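Local structure of histone-lysine N-methyltransferase family member SUVH9 (Arabidopsis thaliana, 4NJ5) at residues 14-19 / 63-68; 20-25 / 428-433; 82-87 / 93-98; 89-92 / 98-101; 176-181 / 225-230. The protein acts in gene silencing although it lacks methyltransferase activity, and may bind methylated DNA and recruit RNA polymerase V to chromatin. All blocks are in the same frame, centred on the assembly; numbering follows the deposited sequence.

In the fold
The five contacts illustrate how local chemistry follows position in a fold. Contacts 1 and 2 both use helix 8-35, on successive turns, but differ in partner: a loop beside helix 87-92 in the first, a loop of the SET domain in the second. Contact 2 is a purely apolar surface touch, whereas contact 1 is partly buried and adds a bridging water. Contact 3, buried within the SRA domain, combines aromatic packing with an arginine bond to a backbone carbonyl. It shares His98 with the sparse, partly buried contact 4 and reaches the same sheet as contact 5. There, where an inner strand meets helix 228-240, one arginine carries most of the contact, its carboxylate partners lying nearby.

Contact 1: 14-19 / 63-68; sequences EHVRKT and LWMNRD
The imidazole of His15 meets Met65 at its edge, where CG of the methionine lies near the ring plane, 3.9 Å from NE2 of the histidine. One face of the same ring carries the hydroxyl OG1 of Thr19, one helical turn further on and offset toward the rim. The sulfur of Met65 approaches obliquely, SD standing 5.0 Å from the centroid of the His15 ring, a loose Met-aromatic contact. Histidine and methionine slide past each other in opposite directions, and a bend at the last torsion of Met65 (chi3 57°) turns its methyl group to Val16. There CE of Met65 packs on CG2 of Val16 at 3.6 Å, the two side chains crossing at about a right angle.

Toward Thr19 the contact becomes polar and indirect. A water molecule donates to Leu63 O at 2.6 Å and also to Thr19 OG1, joining helix to loop where no direct hydrogen bond spans the two segments. The threonine hydroxyl is itself engaged, since Thr19 OG1 donates to His15 O at 2.9 Å from above the carbonyl plane. A backbone bond between Met65 and Val92 ties this loop to helix 87-92, so helix 8-35 packs on a platform built from both elements. The chemistry implies a joint held by the fit of a flexible thioether, with water donating to a loop carbonyl that the helix meets only through the Thr19 methyl.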
# COMPACT_ATOMS: atom_id res chain seq x y z
N GLU A 14 -1.61 -15.29 -4.56
CA GLU A 14 -0.50 -14.96 -5.45
C GLU A 14 -0.99 -14.35 -6.76
O GLU A 14 -0.46 -13.34 -7.22
CB GLU A 14 0.35 -16.21 -5.71
CG GLU A 14 1.71 -15.92 -6.30
CD GLU A 14 2.66 -15.25 -5.32
OE1 GLU A 14 3.79 -14.91 -5.73
OE2 GLU A 14 2.30 -15.08 -4.13
N HIS A 15 -2.02 -14.96 -7.35
CA HIS A 15 -2.61 -14.40 -8.56
C HIS A 15 -3.06 -12.96 -8.33
O HIS A 15 -2.77 -12.07 -9.15
CB HIS A 15 -3.79 -15.24 -9.07
CG HIS A 15 -4.50 -14.62 -10.24
ND1 HIS A 15 -3.97 -14.60 -11.51
CD2 HIS A 15 -5.69 -13.96 -10.31
CE1 HIS A 15 -4.81 -13.97 -12.32
NE2 HIS A 15 -5.85 -13.58 -11.62
N VAL A 16 -3.76 -12.72 -7.22
CA VAL A 16 -4.20 -11.37 -6.89
C VAL A 16 -3.02 -10.41 -6.74
O VAL A 16 -3.07 -9.27 -7.20
CB VAL A 16 -5.05 -11.34 -5.59
CG1 VAL A 16 -5.18 -9.92 -5.06
CG2 VAL A 16 -6.41 -11.94 -5.84
N ARG A 17 -1.95 -10.89 -6.10
CA ARG A 17 -0.74 -10.10 -5.93
C ARG A 17 -0.20 -9.62 -7.29
O ARG A 17 0.00 -8.42 -7.51
CB ARG A 17 0.31 -10.91 -5.19
CG ARG A 17 1.51 -10.11 -4.70
CD ARG A 17 2.40 -10.95 -3.80
NE ARG A 17 3.13 -11.99 -4.52
CZ ARG A 17 4.28 -11.80 -5.15
NH1 ARG A 17 4.84 -10.59 -5.16
NH2 ARG A 17 4.88 -12.80 -5.78
N LYS A 18 -0.01 -10.57 -8.20
CA LYS A 18 0.46 -10.25 -9.55
C LYS A 18 -0.48 -9.28 -10.28
O LYS A 18 -0.03 -8.35 -10.97
CB LYS A 18 0.64 -11.52 -10.38
CG LYS A 18 1.82 -12.38 -9.97
CD LYS A 18 3.13 -11.69 -10.29
CE LYS A 18 4.33 -12.51 -9.82
NZ LYS A 18 4.40 -13.84 -10.48
N THR A 19 -1.78 -9.49 -10.12
CA THR A 19 -2.75 -8.63 -10.77
C THR A 19 -2.62 -7.19 -10.29
O THR A 19 -2.61 -6.25 -11.09
CB THR A 19 -4.20 -9.10 -10.54
OG1 THR A 19 -4.34 -10.46 -10.98
CG2 THR A 19 -5.17 -8.22 -11.32
N LEU A 63 -7.43 -9.50 -18.25
CA LEU A 63 -6.67 -9.59 -17.01
C LEU A 63 -7.51 -9.38 -15.75
O LEU A 63 -7.02 -9.53 -14.64
CB LEU A 63 -5.49 -8.62 -17.03
CG LEU A 63 -4.42 -8.93 -18.08
CD1 LEU A 63 -3.29 -7.93 -17.99
CD2 LEU A 63 -3.90 -10.35 -17.91
N TRP A 64 -8.78 -9.02 -15.93
CA TRP A 64 -9.68 -8.85 -14.80
C TRP A 64 -10.01 -10.18 -14.14
O TRP A 64 -9.99 -11.23 -14.79
CB TRP A 64 -10.99 -8.19 -15.24
CG TRP A 64 -10.87 -6.74 -15.54
CD1 TRP A 64 -9.73 -6.02 -15.74
CD2 TRP A 64 -11.95 -5.81 -15.68
NE1 TRP A 64 -10.03 -4.71 -16.00
CE2 TRP A 64 -11.39 -4.55 -15.97
CE3 TRP A 64 -13.34 -5.93 -15.60
CZ2 TRP A 64 -12.17 -3.42 -16.17
CZ3 TRP A 64 -14.11 -4.80 -15.80
CH2 TRP A 64 -13.53 -3.56 -16.08
N MET A 65 -10.31 -10.14 -12.85
CA MET A 65 -10.83 -11.30 -12.14
C MET A 65 -12.35 -11.18 -12.12
O MET A 65 -12.88 -10.07 -12.22
CB MET A 65 -10.31 -11.32 -10.71
CG MET A 65 -8.80 -11.25 -10.60
SD MET A 65 -8.29 -11.14 -8.88
CE MET A 65 -9.07 -12.61 -8.22
N ASN A 66 -13.04 -12.31 -11.99
CA ASN A 66 -14.50 -12.33 -11.94
C ASN A 66 -15.11 -11.48 -13.05
O ASN A 66 -15.94 -10.61 -12.81
CB ASN A 66 -14.99 -11.85 -10.57
CG ASN A 66 -16.48 -12.08 -10.36
OD1 ASN A 66 -17.05 -13.04 -10.86
ND2 ASN A 66 -17.11 -11.18 -9.62
N ARG A 67 -14.64 -11.71 -14.28
CA ARG A 67 -15.06 -10.92 -15.43
C ARG A 67 -16.55 -11.09 -15.71
O ARG A 67 -17.25 -10.13 -16.03
CB ARG A 67 -14.25 -11.31 -16.66
CG ARG A 67 -14.73 -10.70 -17.97
CD ARG A 67 -14.51 -9.20 -18.00
NE ARG A 67 -14.71 -8.66 -19.34
CZ ARG A 67 -13.79 -8.67 -20.30
NH1 ARG A 67 -14.06 -8.16 -21.49
NH2 ARG A 67 -12.60 -9.21 -20.06
N ASP A 68 -17.04 -12.33 -15.57
CA ASP A 68 -18.43 -12.64 -15.87
C ASP A 68 -19.36 -12.36 -14.69
O ASP A 68 -20.57 -12.57 -14.78
CB ASP A 68 -18.57 -14.10 -16.35
CG ASP A 68 -17.99 -15.10 -15.36
OD1 ASP A 68 -17.69 -14.72 -14.21
OD2 ASP A 68 -17.84 -16.28 -15.75
O HOH W 1 -4.68 -10.56 -14.05

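Contact 2: 20-25 / 428-433; sequences RMIYDS and SQVLAD
Next to Ile22, the residue that meets Gln429 and Val430 across the contact, the carbonyl oxygen of Met21 is gripped twice from within its own helix. Ser25 OG donates to Met21 O at 2.8 Å, tilted 32° from the carbonyl plane, and the backbone N of Ser25 reaches the same oxygen from the opposite face. The serine hydroxyl is also hydrogen-bonded to the backbone N of Gly425, which brings the SET-domain chain close to this turn.

Contact across the segments falls to Ile22, and it is wholly apolar. With CG1 of Ile22 anti to the carbonyl carbon (chi1 -71°) and the chain extended beyond it, CD1 projects to Gln429, touching CB of that residue at 3.8 Å and the amide carbon CD at 4.0 Å. Thus the glutamine contributes the carbon side of its chain, crossing the isoleucine at about a right angle. This is the meeting of the long helix 8-35 with an irregular loop of the SET domain, two elements some 400 residues apart in sequence; the same helix leans with Tyr23 on helix 46-60.

The second branch of Ile22 works separately. CG2 of Ile22 lies 3.9 Å from CG2 of Val430, the two side chains running past each other in opposite directions. Val430 also packs on Leu26, one turn further along helix 8-35, and on Met57 of helix 46-60.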
# COMPACT_ATOMS: atom_id res chain seq x y z
N ARG A 20 -2.50 -7.02 -8.97
CA ARG A 20 -2.39 -5.68 -8.41
C ARG A 20 -1.09 -5.00 -8.84
O ARG A 20 -1.07 -3.79 -9.12
CB ARG A 20 -2.54 -5.70 -6.89
CG ARG A 20 -3.94 -6.14 -6.43
CD ARG A 20 -4.26 -5.68 -5.02
NE ARG A 20 -4.40 -4.23 -4.92
CZ ARG A 20 -4.86 -3.60 -3.85
NH1 ARG A 20 -5.24 -4.28 -2.78
NH2 ARG A 20 -4.95 -2.27 -3.84
N MET A 21 -0.02 -5.79 -8.91
CA MET A 21 1.26 -5.26 -9.38
C MET A 21 1.15 -4.73 -10.81
O MET A 21 1.65 -3.64 -11.14
CB MET A 21 2.35 -6.32 -9.30
CG MET A 21 3.25 -6.19 -8.10
SD MET A 21 4.71 -7.23 -8.28
CE MET A 21 3.95 -8.85 -8.13
N ILE A 22 0.48 -5.50 -11.67
CA ILE A 22 0.23 -5.07 -13.04
C ILE A 22 -0.60 -3.79 -13.07
O ILE A 22 -0.24 -2.83 -13.75
CB ILE A 22 -0.47 -6.15 -13.87
CG1 ILE A 22 0.49 -7.31 -14.16
CG2 ILE A 22 -1.00 -5.57 -15.17
CD1 ILE A 22 -0.11 -8.38 -15.06
N TYR A 23 -1.70 -3.77 -12.32
CA TYR A 23 -2.58 -2.60 -12.32
C TYR A 23 -1.84 -1.31 -11.92
O TYR A 23 -1.85 -0.32 -12.66
CB TYR A 23 -3.79 -2.83 -11.42
CG TYR A 23 -4.74 -1.65 -11.37
CD1 TYR A 23 -5.66 -1.43 -12.39
CD2 TYR A 23 -4.72 -0.77 -10.31
CE1 TYR A 23 -6.52 -0.35 -12.36
CE2 TYR A 23 -5.58 0.32 -10.26
CZ TYR A 23 -6.48 0.52 -11.29
OH TYR A 23 -7.33 1.59 -11.24
N ASP A 24 -1.20 -1.33 -10.76
CA ASP A 24 -0.49 -0.15 -10.28
C ASP A 24 0.68 0.27 -11.17
O ASP A 24 0.92 1.47 -11.38
CB ASP A 24 -0.05 -0.31 -8.82
CG ASP A 24 -1.20 -0.10 -7.84
OD1 ASP A 24 -2.03 0.81 -8.09
OD2 ASP A 24 -1.28 -0.83 -6.83
N SER A 25 1.41 -0.72 -11.71
CA SER A 25 2.48 -0.40 -12.66
C SER A 25 1.93 0.30 -13.90
O SER A 25 2.51 1.28 -14.38
CB SER A 25 3.24 -1.66 -13.07
OG SER A 25 3.88 -2.24 -11.95
N SER A 428 4.64 -6.16 -19.47
CA SER A 428 4.70 -7.05 -20.62
C SER A 428 3.41 -7.84 -20.85
O SER A 428 3.20 -8.38 -21.94
CB SER A 428 5.89 -8.01 -20.51
OG SER A 428 5.63 -9.03 -19.56
N GLN A 429 2.55 -7.91 -19.84
CA GLN A 429 1.28 -8.61 -19.97
C GLN A 429 0.18 -7.70 -20.51
O GLN A 429 -0.89 -8.16 -20.89
CB GLN A 429 0.85 -9.25 -18.65
CG GLN A 429 1.81 -10.29 -18.08
CD GLN A 429 1.10 -11.45 -17.39
OE1 GLN A 429 0.00 -11.83 -17.78
NE2 GLN A 429 1.74 -12.02 -16.37
N VAL A 430 0.47 -6.40 -20.54
CA VAL A 430 -0.46 -5.41 -21.05
C VAL A 430 0.04 -4.84 -22.38
O VAL A 430 -0.73 -4.68 -23.34
CB VAL A 430 -0.67 -4.26 -20.03
CG1 VAL A 430 -1.17 -2.99 -20.70
CG2 VAL A 430 -1.62 -4.71 -18.92
N LEU A 431 1.33 -4.54 -22.44
CA LEU A 431 1.96 -4.00 -23.65
C LEU A 431 2.93 -5.00 -24.27
O LEU A 431 3.96 -5.33 -23.68
CB LEU A 431 2.69 -2.69 -23.32
CG LEU A 431 1.84 -1.62 -22.63
CD1 LEU A 431 2.71 -0.49 -22.12
CD2 LEU A 431 0.77 -1.09 -23.57
N ALA A 432 2.60 -5.47 -25.47
CA ALA A 432 3.41 -6.48 -26.16
C ALA A 432 4.83 -6.00 -26.46
O ALA A 432 5.77 -6.79 -26.45
CB ALA A 432 2.71 -6.92 -27.45
N ASP A 433 4.97 -4.70 -26.73
CA ASP A 433 6.25 -4.14 -27.14
C ASP A 433 7.11 -3.67 -25.96
O ASP A 433 8.18 -3.09 -26.16
CB ASP A 433 6.03 -2.99 -28.12
CG ASP A 433 5.10 -1.92 -27.56
OD1 ASP A 433 4.23 -2.26 -26.74
OD2 ASP A 433 5.25 -0.74 -27.95

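Contact 3: 82-87 / 93-98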
# COMPACT_ATOMS: atom_id res chain seq x y z
N ASP A 82 -8.30 -5.78 2.75
CA ASP A 82 -7.59 -5.27 1.59
C ASP A 82 -8.10 -3.88 1.26
O ASP A 82 -9.30 -3.62 1.31
CB ASP A 82 -7.77 -6.20 0.38
CG ASP A 82 -7.00 -7.49 0.52
OD1 ASP A 82 -6.15 -7.59 1.43
OD2 ASP A 82 -7.23 -8.41 -0.30
N ILE A 83 -7.18 -2.97 0.95
CA ILE A 83 -7.54 -1.60 0.61
C ILE A 83 -7.33 -1.31 -0.87
O ILE A 83 -6.47 -1.91 -1.52
CB ILE A 83 -6.73 -0.57 1.43
CG1 ILE A 83 -5.23 -0.81 1.25
CG2 ILE A 83 -7.13 -0.64 2.90
CD1 ILE A 83 -4.37 0.27 1.86
N PHE A 84 -8.14 -0.39 -1.38
CA PHE A 84 -8.09 0.02 -2.78
C PHE A 84 -8.30 1.52 -2.86
O PHE A 84 -8.90 2.12 -1.96
CB PHE A 84 -9.18 -0.72 -3.57
CG PHE A 84 -9.08 -2.22 -3.46
CD1 PHE A 84 -9.73 -2.89 -2.44
CD2 PHE A 84 -8.32 -2.94 -4.36
CE1 PHE A 84 -9.62 -4.27 -2.32
CE2 PHE A 84 -8.21 -4.31 -4.25
CZ PHE A 84 -8.86 -4.98 -3.23
N PHE A 85 -7.81 2.15 -3.93
CA PHE A 85 -7.83 3.61 -4.01
C PHE A 85 -8.76 4.15 -5.09
O PHE A 85 -9.02 5.35 -5.14
CB PHE A 85 -6.42 4.14 -4.22
CG PHE A 85 -5.46 3.73 -3.15
CD1 PHE A 85 -5.60 4.23 -1.86
CD2 PHE A 85 -4.42 2.86 -3.42
CE1 PHE A 85 -4.71 3.86 -0.86
CE2 PHE A 85 -3.53 2.49 -2.43
CZ PHE A 85 -3.68 2.99 -1.15
N PHE A 86 -9.25 3.27 -5.96
CA PHE A 86 -10.11 3.69 -7.05
C PHE A 86 -11.26 2.71 -7.25
O PHE A 86 -11.12 1.52 -6.98
CB PHE A 86 -9.31 3.80 -8.35
CG PHE A 86 -8.12 4.72 -8.27
CD1 PHE A 86 -6.85 4.22 -8.04
CD2 PHE A 86 -8.28 6.09 -8.44
CE1 PHE A 86 -5.76 5.06 -7.97
CE2 PHE A 86 -7.18 6.94 -8.37
CZ PHE A 86 -5.92 6.42 -8.14
N ARG A 87 -12.39 3.22 -7.71
CA ARG A 87 -13.54 2.38 -8.01
C ARG A 87 -13.22 1.33 -9.08
O ARG A 87 -13.58 0.18 -8.94
CB ARG A 87 -14.73 3.23 -8.46
CG ARG A 87 -15.30 4.13 -7.40
CD ARG A 87 -16.00 3.33 -6.33
NE ARG A 87 -17.41 3.70 -6.19
CZ ARG A 87 -18.41 3.00 -6.70
NH1 ARG A 87 -19.67 3.41 -6.54
NH2 ARG A 87 -18.16 1.90 -7.38
N MET A 93 -10.33 -6.27 -9.58
CA MET A 93 -10.28 -7.37 -8.63
C MET A 93 -11.59 -8.13 -8.49
O MET A 93 -11.74 -8.96 -7.59
CB MET A 93 -9.82 -6.87 -7.26
CG MET A 93 -8.39 -7.26 -6.92
SD MET A 93 -7.26 -6.87 -8.27
CE MET A 93 -7.28 -5.08 -8.21
N GLY A 94 -12.54 -7.86 -9.38
CA GLY A 94 -13.80 -8.59 -9.40
C GLY A 94 -14.70 -8.40 -8.19
O GLY A 94 -15.63 -9.17 -7.97
N LEU A 95 -14.43 -7.36 -7.40
CA LEU A 95 -15.22 -7.09 -6.20
C LEU A 95 -16.53 -6.39 -6.54
O LEU A 95 -17.58 -6.68 -5.97
CB LEU A 95 -14.43 -6.24 -5.21
CG LEU A 95 -13.39 -6.96 -4.36
CD1 LEU A 95 -12.41 -5.96 -3.76
CD2 LEU A 95 -14.06 -7.79 -3.27
N HIS A 96 -16.47 -5.44 -7.47
CA HIS A 96 -17.62 -4.62 -7.81
C HIS A 96 -17.46 -4.12 -9.23
O HIS A 96 -16.46 -3.47 -9.55
CB HIS A 96 -17.72 -3.44 -6.84
CG HIS A 96 -19.04 -2.76 -6.84
ND1 HIS A 96 -19.40 -1.83 -7.80
CD2 HIS A 96 -20.10 -2.85 -6.00
CE1 HIS A 96 -20.62 -1.39 -7.55
NE2 HIS A 96 -21.07 -1.99 -6.46
N GLY A 97 -18.43 -4.43 -10.08
CA GLY A 97 -18.32 -4.15 -11.50
C GLY A 97 -18.92 -2.85 -11.99
O GLY A 97 -18.81 -2.54 -13.18
N HIS A 98 -19.56 -2.09 -11.11
CA HIS A 98 -20.13 -0.79 -11.51
C HIS A 98 -19.55 0.39 -10.72
O HIS A 98 -20.05 0.72 -9.64
CB HIS A 98 -21.66 -0.82 -11.44
CG HIS A 98 -22.30 -1.56 -12.57
ND1 HIS A 98 -22.49 -2.92 -12.55
CD2 HIS A 98 -22.80 -1.12 -13.75
CE1 HIS A 98 -23.07 -3.30 -13.68
NE2 HIS A 98 -23.28 -2.22 -14.42
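After helix 87-92 the chain reverses through a Schellman motif, with Gly94 at positive phi (66°) and Leu95 N bonded to Leu90 O, which brings Leu95 and His96 back toward Phe84 and Arg87. The Phe84 ring is met at two of its carbons. CD1 of Leu95 packs on Phe84 CE1 at 3.6 Å, crossing at about a right angle, while Met93 CG lies 4.0 Å from Phe84 CE2.

Bends at chi2 and chi3 fold Arg87 over toward the loop. Its NH2 donates to His98 O at 3.2 Å with an N-H...O angle of 147°, and NH1 is hydrogen-bonded to Ser101 O. The guanidinium also lies near His96, whose NE2 is taken up by Gly102 O. A leucine at Arg87 has no N-H to offer, and the carbonyls of His98 and Ser101 would probably lose their hold, leaving the returning loop freer to shift.

Within the SRA domain, Phe84 pairs through its backbone with Tyr191 of strand 190-206. Leu95 rests on Tyr193 of that strand, His96 packs on strand 117-124, and Met93 reaches Thr19 and Arg20 of helix 8-35.

Contact 4: 89-92 / 98-101; sequences ELCV and HPQS
Placed anti to its carbonyl carbon and beside its backbone N (chi1 -56°), the sulfur of Cys91 is directed at Pro99, whose backbone torsions (phi -63°, psi -13°) suit the second position of a type I beta turn. That turn runs from His98 to Ser101 and follows helix 87-92 of the SRA domain, so the contact is a short helix backed by the turn that comes soon after it in the chain.

The touching surface is small. SG of Cys91 lies 3.9 Å from CD of Pro99, the ring carbon bonded to the proline nitrogen, and the interaction is plain van der Waals packing of a thiol on a pyrrolidine ring. The backbone N of His98 is more distant, 4.4 Å from Cys91 SG, and no hydrogen bond crosses between the segments. The imidazole of His98 leaves in another direction, its CB pointing away from the helix, and ND1 is hydrogen-bonded to Asp104 OD1. What His98 brings to Cys91 is therefore backbone alone.

Cys91 is buried, with Trp64 of the loop after helix 46-60 also packing against it. The cysteines of the three-zinc pre-SET cluster are other residues, and this one takes part in simple packing away from that site. On its backbone side Cys91 O accepts Gly94 N as the helix ends, while the turn that contains Pro99 is closed by its own bond, Ser101 N donating to His98 O at 3.1 Å.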
# COMPACT_ATOMS: atom_id res chain seq x y z
N GLU A 89 -10.47 0.01 -9.85
CA GLU A 89 -9.62 -0.99 -9.23
C GLU A 89 -10.46 -2.15 -8.69
O GLU A 89 -10.09 -3.31 -8.82
CB GLU A 89 -8.81 -0.34 -8.10
CG GLU A 89 -7.68 -1.20 -7.57
CD GLU A 89 -6.77 -0.45 -6.62
OE1 GLU A 89 -7.05 0.74 -6.33
OE2 GLU A 89 -5.78 -1.04 -6.15
N LEU A 90 -11.61 -1.82 -8.10
CA LEU A 90 -12.53 -2.83 -7.59
C LEU A 90 -13.06 -3.73 -8.71
O LEU A 90 -13.34 -4.90 -8.48
CB LEU A 90 -13.71 -2.16 -6.87
CG LEU A 90 -13.33 -1.28 -5.69
CD1 LEU A 90 -14.57 -0.60 -5.11
CD2 LEU A 90 -12.62 -2.10 -4.62
N CYS A 91 -13.19 -3.16 -9.90
CA CYS A 91 -13.62 -3.94 -11.06
C CYS A 91 -12.52 -4.89 -11.47
O CYS A 91 -12.77 -6.05 -11.80
CB CYS A 91 -13.98 -3.02 -12.24
SG CYS A 91 -15.22 -1.78 -11.87
N VAL A 92 -11.28 -4.39 -11.46
CA VAL A 92 -10.13 -5.22 -11.78
C VAL A 92 -10.06 -6.46 -10.87
O VAL A 92 -9.79 -7.56 -11.34
CB VAL A 92 -8.81 -4.43 -11.68
CG1 VAL A 92 -7.61 -5.35 -11.91
CG2 VAL A 92 -8.80 -3.28 -12.68
N HIS A 98 -19.56 -2.09 -11.11
CA HIS A 98 -20.13 -0.79 -11.51
C HIS A 98 -19.55 0.39 -10.72
O HIS A 98 -20.05 0.72 -9.64
CB HIS A 98 -21.66 -0.82 -11.44
CG HIS A 98 -22.30 -1.56 -12.57
ND1 HIS A 98 -22.49 -2.92 -12.55
CD2 HIS A 98 -22.80 -1.12 -13.75
CE1 HIS A 98 -23.07 -3.30 -13.68
NE2 HIS A 98 -23.28 -2.22 -14.42
N PRO A 99 -18.51 1.03 -11.27
CA PRO A 99 -17.71 2.08 -10.61
C PRO A 99 -18.45 3.37 -10.23
O PRO A 99 -17.89 4.16 -9.48
CB PRO A 99 -16.61 2.37 -11.65
CG PRO A 99 -17.18 1.93 -12.95
CD PRO A 99 -18.03 0.74 -12.63
N GLN A 100 -19.67 3.59 -10.72
CA GLN A 100 -20.42 4.78 -10.32
C GLN A 100 -21.75 4.43 -9.64
O GLN A 100 -22.52 5.32 -9.29
CB GLN A 100 -20.70 5.69 -11.50
CG GLN A 100 -19.49 6.35 -12.11
CD GLN A 100 -19.87 7.32 -13.21
OE1 GLN A 100 -19.54 7.11 -14.38
NE2 GLN A 100 -20.58 8.38 -12.84
N SER A 101 -22.01 3.14 -9.47
CA SER A 101 -23.26 2.70 -8.86
C SER A 101 -22.98 2.00 -7.54
O SER A 101 -21.95 1.36 -7.38
CB SER A 101 -24.01 1.76 -9.80
OG SER A 101 -24.18 2.34 -11.08

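Contact 5: 176-181 / 225-230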
# COMPACT_ATOMS: atom_id res chain seq x y z
N VAL A 176 -19.58 -6.37 0.74
CA VAL A 176 -19.67 -4.97 1.11
C VAL A 176 -18.30 -4.32 1.00
O VAL A 176 -17.33 -4.77 1.63
CB VAL A 176 -20.19 -4.78 2.54
CG1 VAL A 176 -19.95 -3.35 3.01
CG2 VAL A 176 -21.67 -5.14 2.61
N ILE A 177 -18.20 -3.27 0.19
CA ILE A 177 -16.98 -2.49 0.11
C ILE A 177 -17.25 -1.08 0.63
O ILE A 177 -18.12 -0.38 0.11
CB ILE A 177 -16.42 -2.39 -1.33
CG1 ILE A 177 -15.94 -3.76 -1.82
CG2 ILE A 177 -15.27 -1.38 -1.37
CD1 ILE A 177 -17.02 -4.64 -2.40
N ARG A 178 -16.52 -0.69 1.66
CA ARG A 178 -16.74 0.62 2.25
C ARG A 178 -15.82 1.68 1.65
O ARG A 178 -14.62 1.45 1.47
CB ARG A 178 -16.63 0.57 3.78
CG ARG A 178 -17.90 1.04 4.48
CD ARG A 178 -17.82 0.96 5.99
NE ARG A 178 -18.08 -0.38 6.49
CZ ARG A 178 -19.21 -0.76 7.08
NH1 ARG A 178 -19.35 -2.01 7.51
NH2 ARG A 178 -20.20 0.11 7.25
N GLY A 179 -16.40 2.83 1.32
CA GLY A 179 -15.64 3.96 0.82
C GLY A 179 -15.47 5.01 1.90
O GLY A 179 -16.45 5.43 2.52
N LEU A 180 -14.23 5.42 2.13
CA LEU A 180 -13.93 6.35 3.21
C LEU A 180 -13.01 7.47 2.73
O LEU A 180 -12.06 7.21 1.99
CB LEU A 180 -13.26 5.62 4.39
CG LEU A 180 -13.97 4.47 5.12
CD1 LEU A 180 -13.95 3.18 4.32
CD2 LEU A 180 -13.33 4.25 6.49
N LYS A 181 -13.29 8.70 3.14
CA LYS A 181 -12.33 9.77 2.91
C LYS A 181 -11.18 9.51 3.86
O LYS A 181 -11.29 9.74 5.06
CB LYS A 181 -12.91 11.16 3.17
CG LYS A 181 -11.87 12.26 3.02
CD LYS A 181 -12.42 13.65 3.31
CE LYS A 181 -13.34 14.13 2.19
NZ LYS A 181 -12.67 14.00 0.86
N ALA A 225 -13.05 -12.51 9.69
CA ALA A 225 -12.00 -11.67 10.24
C ALA A 225 -12.53 -10.26 10.45
O ALA A 225 -13.52 -9.85 9.84
CB ALA A 225 -10.80 -11.64 9.31
N GLU A 226 -11.86 -9.51 11.33
CA GLU A 226 -12.22 -8.14 11.64
C GLU A 226 -12.34 -7.31 10.36
O GLU A 226 -11.56 -7.47 9.43
CB GLU A 226 -11.16 -7.51 12.56
CG GLU A 226 -11.54 -6.15 13.14
CD GLU A 226 -10.43 -5.52 13.97
OE1 GLU A 226 -9.33 -6.11 14.06
OE2 GLU A 226 -10.66 -4.43 14.54
N MET A 227 -13.34 -6.43 10.32
CA MET A 227 -13.52 -5.55 9.18
C MET A 227 -12.34 -4.60 9.03
O MET A 227 -11.78 -4.12 10.02
CB MET A 227 -14.82 -4.76 9.32
CG MET A 227 -16.06 -5.60 9.16
SD MET A 227 -17.57 -4.62 9.17
CE MET A 227 -17.41 -3.82 10.77
N GLY A 228 -11.98 -4.32 7.79
CA GLY A 228 -10.90 -3.39 7.50
C GLY A 228 -11.24 -1.96 7.85
O GLY A 228 -10.36 -1.20 8.25
N SER A 229 -12.51 -1.58 7.71
CA SER A 229 -12.92 -0.21 8.06
C SER A 229 -12.71 0.07 9.55
O SER A 229 -12.32 1.18 9.94
CB SER A 229 -14.36 0.07 7.62
OG SER A 229 -15.28 -0.87 8.16
N SER A 230 -12.94 -0.94 10.38
CA SER A 230 -12.69 -0.84 11.81
C SER A 230 -11.21 -0.62 12.10
O SER A 230 -10.84 0.21 12.94
CB SER A 230 -13.17 -2.10 12.53
OG SER A 230 -14.55 -2.33 12.27
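Arg178 and Ser229 form the close part of this contact, Arg178 NE lying 3.3 Å from Ser229 OG, with CD of the arginine 3.9 Å from CB of the serine. Here strand 174-180 meets the first turn of helix 228-240. The Ser229 hydroxyl sits between its backbone N and carbonyl carbon (chi1 55°), turned to the strand, where it is hydrogen-bonded to Asp194 OD2. Outside the two segments, Arg178 NE makes a salt bridge with that same oxygen, and the shared acceptor probably helps to hold arginine and serine together.

Elsewhere the packing is sparser: Leu180, though buried, brings CD2 no nearer than 4.5 Å to Ser229 CB, and the more open side is that of Met227, the partly exposed N-cap residue. The bend in the arginine at chi3 (-82°) carries NH1 to within 3.6 Å of Met227 SD, the side chains crossing at a slant. That same NH1 makes a salt bridge with Asp135 OD2.

With a leucine in place of Arg178, Asp135 and Asp194 would probably lose the charge set between them, and the carboxylate shared with Ser229 would be less firmly held. Asp194 lies on strand 190-206, the antiparallel neighbour of 174-180 in the SRA sheet. The chemistry implies that one strand arginine, paired with two aspartates, couples sheet to helix through shared polar partners, an environment likely to favour both carboxylates in their charged form.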